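Local coordinates for uncharacterized protein 14 (Sulfolobus islandicus filamentous virus, PDB 2H36) that is of unknown function but is probably related to the AcrID1 anti-CRISPR proteins encoded by archaeal viruses, at residues E89-K94 with I101-G106. Sequence-based numbering, arbitrary orientation.
Sequences EFTYRK and IYEVQG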
ATOM      1  N   GLU A  89      -5.965  -6.306   2.466  1.00 31.09           N
ATOM      2  CA  GLU A  89      -6.379  -5.732   3.752  1.00 31.25           C
ATOM      3  C   GLU A  89      -5.246  -5.042   4.497  1.00 31.19           C
ATOM      4  O   GLU A  89      -4.219  -5.668   4.775  1.00 31.59           O
ATOM      5  CB  GLU A  89      -6.963  -6.835   4.617  1.00 31.11           C
ATOM      6  CG  GLU A  89      -7.373  -6.399   6.001  1.00 32.70           C
ATOM      7  CD  GLU A  89      -7.990  -7.549   6.792  1.00 34.52           C
ATOM      8  OE1 GLU A  89      -9.198  -7.833   6.589  1.00 34.61           O
ATOM      9  OE2 GLU A  89      -7.262  -8.170   7.607  1.00 34.60           O
ATOM     10  N   PHE A  90      -5.431  -3.759   4.821  1.00 31.05           N
ATOM     11  CA  PHE A  90      -4.431  -2.997   5.596  1.00 30.91           C
ATOM     12  C   PHE A  90      -4.845  -2.627   7.006  1.00 30.89           C
ATOM     13  O   PHE A  90      -5.861  -1.949   7.196  1.00 31.18           O
ATOM     14  CB  PHE A  90      -4.138  -1.649   4.954  1.00 30.72           C
ATOM     15  CG  PHE A  90      -3.523  -1.739   3.584  1.00 31.46           C
ATOM     16  CD1 PHE A  90      -4.325  -1.810   2.447  1.00 31.39           C
ATOM     17  CD2 PHE A  90      -2.144  -1.714   3.422  1.00 31.18           C
ATOM     18  CE1 PHE A  90      -3.765  -1.877   1.185  1.00 30.76           C
ATOM     19  CE2 PHE A  90      -1.583  -1.776   2.156  1.00 31.04           C
ATOM     20  CZ  PHE A  90      -2.395  -1.859   1.038  1.00 30.64           C
ATOM     21  N   THR A  91      -3.971  -2.970   7.979  1.00 30.44           N
ATOM     22  CA  THR A  91      -4.293  -2.652   9.366  1.00 29.89           C
ATOM     23  C   THR A  91      -3.412  -1.447   9.621  1.00 29.73           C
ATOM     24  O   THR A  91      -2.206  -1.519   9.408  1.00 30.11           O
ATOM     25  CB  THR A  91      -3.958  -3.746  10.369  1.00 29.50           C
ATOM     26  OG1 THR A  91      -4.788  -4.879  10.116  1.00 29.82           O
ATOM     27  CG2 THR A  91      -4.211  -3.269  11.775  1.00 29.31           C
ATOM     28  N   TYR A  92      -4.000  -0.336  10.055  1.00 29.53           N
ATOM     29  CA  TYR A  92      -3.205   0.865  10.308  1.00 29.39           C
ATOM     30  C   TYR A  92      -3.738   1.969  11.211  1.00 29.29           C
ATOM     31  O   TYR A  92      -4.938   2.256  11.236  1.00 29.46           O
ATOM     32  CB  TYR A  92      -3.001   1.654   9.012  1.00 29.48           C
ATOM     33  CG  TYR A  92      -4.232   2.356   8.472  1.00 29.54           C
ATOM     34  CD1 TYR A  92      -4.928   1.838   7.376  1.00 29.84           C
ATOM     35  CD2 TYR A  92      -4.675   3.560   9.024  1.00 29.44           C
ATOM     36  CE1 TYR A  92      -6.046   2.492   6.860  1.00 29.81           C
ATOM     37  CE2 TYR A  92      -5.794   4.215   8.522  1.00 29.81           C
ATOM     38  CZ  TYR A  92      -6.469   3.679   7.437  1.00 29.73           C
ATOM     39  OH  TYR A  92      -7.569   4.331   6.935  1.00 29.55           O
ATOM     40  N   ARG A  93      -2.752   2.624  11.890  1.00 29.11           N
ATOM     41  CA  ARG A  93      -3.118   3.751  12.740  1.00 29.02           C
ATOM     42  C   ARG A  93      -2.803   4.932  11.843  1.00 29.60           C
ATOM     43  O   ARG A  93      -1.958   4.835  10.945  1.00 29.89           O
ATOM     44  CB  ARG A  93      -2.296   3.841  14.019  1.00 28.49           C
ATOM     45  CG  ARG A  93      -2.758   2.893  15.098  1.00 27.31           C
ATOM     46  CD  ARG A  93      -1.715   2.771  16.172  1.00 24.58           C
ATOM     47  NE  ARG A  93      -1.468   4.050  16.819  1.00 22.62           N
ATOM     48  CZ  ARG A  93      -0.642   4.219  17.842  1.00 21.23           C
ATOM     49  NH1 ARG A  93       0.020   3.184  18.340  1.00 21.28           N
ATOM     50  NH2 ARG A  93      -0.481   5.419  18.369  1.00 20.24           N
ATOM     51  N   LYS A  94      -3.486   6.043  12.078  1.00 30.06           N
ATOM     52  CA  LYS A  94      -3.328   7.217  11.250  1.00 30.58           C
ATOM     53  C   LYS A  94      -3.257   8.426  12.150  1.00 30.93           C
ATOM     54  O   LYS A  94      -4.173   8.675  12.935  1.00 30.86           O
ATOM     55  CB  LYS A  94      -4.498   7.325  10.270  1.00 30.60           C
ATOM     56  CG  LYS A  94      -4.556   8.635   9.514  1.00 31.27           C
ATOM     57  CD  LYS A  94      -5.454   8.495   8.291  1.00 31.99           C
ATOM     58  CE  LYS A  94      -5.591   9.888   7.624  1.00 32.71           C
ATOM     59  NZ  LYS A  94      -6.093   9.633   6.219  1.00 33.31           N
ATOM     60  N   ILE A 101       1.001   1.864   8.676  1.00 25.83           N
ATOM     61  CA  ILE A 101       0.579   0.484   8.427  1.00 25.70           C
ATOM     62  C   ILE A 101       1.287  -0.482   9.360  1.00 26.06           C
ATOM     63  O   ILE A 101       2.518  -0.558   9.379  1.00 25.88           O
ATOM     64  CB  ILE A 101       0.891   0.054   6.977  1.00 25.72           C
ATOM     65  CG1 ILE A 101       0.175   0.976   5.988  1.00 25.41           C
ATOM     66  CG2 ILE A 101       0.522  -1.424   6.748  1.00 24.59           C
ATOM     67  CD1 ILE A 101       0.799   0.999   4.609  1.00 25.02           C
ATOM     68  N   TYR A 102       0.503  -1.232  10.123  1.00 26.54           N
ATOM     69  CA  TYR A 102       1.053  -2.290  10.951  1.00 27.32           C
ATOM     70  C   TYR A 102       0.962  -3.660  10.283  1.00 28.57           C
ATOM     71  O   TYR A 102       1.741  -4.559  10.604  1.00 28.88           O
ATOM     72  CB  TYR A 102       0.383  -2.306  12.310  1.00 26.47           C
ATOM     73  CG  TYR A 102       0.831  -1.180  13.199  1.00 26.28           C
ATOM     74  CD1 TYR A 102       0.231   0.089  13.123  1.00 25.38           C
ATOM     75  CD2 TYR A 102       1.857  -1.372  14.124  1.00 25.63           C
ATOM     76  CE1 TYR A 102       0.648   1.135  13.947  1.00 24.42           C
ATOM     77  CE2 TYR A 102       2.277  -0.335  14.952  1.00 25.29           C
ATOM     78  CZ  TYR A 102       1.669   0.912  14.861  1.00 25.28           C
ATOM     79  OH  TYR A 102       2.091   1.925  15.691  1.00 25.76           O
ATOM     80  N   GLU A 103       0.045  -3.810   9.331  1.00 29.85           N
ATOM     81  CA  GLU A 103      -0.182  -5.109   8.715  1.00 31.63           C
ATOM     82  C   GLU A 103      -0.925  -5.233   7.378  1.00 31.55           C
ATOM     83  O   GLU A 103      -2.029  -4.702   7.210  1.00 31.92           O
ATOM     84  CB  GLU A 103      -1.091  -5.954   9.622  1.00 31.25           C
ATOM     85  CG  GLU A 103      -1.292  -7.384   9.145  1.00 33.34           C
ATOM     86  CD  GLU A 103      -1.985  -8.272  10.177  1.00 34.15           C
ATOM     87  OE1 GLU A 103      -1.809  -8.053  11.406  1.00 37.02           O
ATOM     88  OE2 GLU A 103      -2.694  -9.216   9.746  1.00 37.98           O
ATOM     89  N   VAL A 104      -0.296  -5.918   6.427  1.00 31.67           N
ATOM     90  CA  VAL A 104      -0.919  -6.105   5.124  1.00 32.01           C
ATOM     91  C   VAL A 104      -1.157  -7.589   4.890  1.00 32.31           C
ATOM     92  O   VAL A 104      -0.317  -8.441   5.221  1.00 33.00           O
ATOM     93  CB  VAL A 104      -0.082  -5.564   3.939  1.00 32.18           C
ATOM     94  CG1 VAL A 104      -0.938  -5.533   2.663  1.00 32.17           C
ATOM     95  CG2 VAL A 104       0.473  -4.181   4.231  1.00 31.73           C
ATOM     96  N   GLN A 105      -2.301  -7.889   4.293  1.00 31.74           N
ATOM     97  CA  GLN A 105      -2.718  -9.238   4.075  1.00 30.99           C
ATOM     98  C   GLN A 105      -3.380  -9.284   2.718  1.00 30.66           C
ATOM     99  O   GLN A 105      -4.057  -8.328   2.320  1.00 30.71           O
ATOM    100  CB  GLN A 105      -3.728  -9.569   5.137  1.00 31.14           C
ATOM    101  CG  GLN A 105      -3.922 -11.018   5.410  1.00 32.34           C
ATOM    102  CD  GLN A 105      -4.488 -11.203   6.783  1.00 34.38           C
ATOM    103  OE1 GLN A 105      -5.200 -10.326   7.295  1.00 34.66           O
ATOM    104  NE2 GLN A 105      -4.166 -12.330   7.410  1.00 35.75           N
ATOM    105  N   GLY A 106      -3.174 -10.382   2.000  1.00 30.07           N
ATOM    106  CA  GLY A 106      -3.818 -10.588   0.714  1.00 29.59           C
ATOM    107  C   GLY A 106      -4.351 -11.995   0.593  1.00 29.50           C
ATOM    108  O   GLY A 106      -3.783 -12.935   1.155  1.00 29.97           O
TER
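Phe90 and Val104 pack side by side across a beta hairpin, in which strand 85-94 runs antiparallel to strand 98-109. The two are a non-hydrogen-bonded pair of the sheet. Val104 CG1 sits over one face of the Phe90 ring, 4.3 Å from its centroid, in a CH-pi contact. Val104 CG2 comes within 3.7 Å of Phe90 CD2. Phe90 CG lies beside its own backbone N (chi1 -63°), and this swings the ring toward the neighbouring strand. Ile101 CD1 approaches the same ring obliquely. Tyr53 of helix 50-55 meets Phe90 and Tyr92 edge-to-face, so this side of the sheet is backed by a helix.

Glu89, Thr91, Glu103 and Gln105 occupy the other face. Thr91 and Glu103 touch through their CB atoms, 3.7 Å apart. The Glu89 and Gln105 side chains run extended and alongside each other, while Glu89 OE1 is hydrogen-bonded to Gln75 on strand 71-79.

A classic beta bulge breaks the regular pairing, with Tyr102 and Glu103 both facing Thr91. Tyr102, itself part of the bulge, reaches Arg93 on the hairpin partner. The side chains cross obliquely, with Arg93 CD 3.6 Å from Tyr102 CE1. The guanidinium and ring planes are only 8° apart, but the guanidinium lies out by Tyr102 OH, not stacked over the ring. At the bulge, Thr91 O accepts two backbone hydrogen bonds, from Tyr102 N at 2.8 Å and from Glu103 N at 3.2 Å.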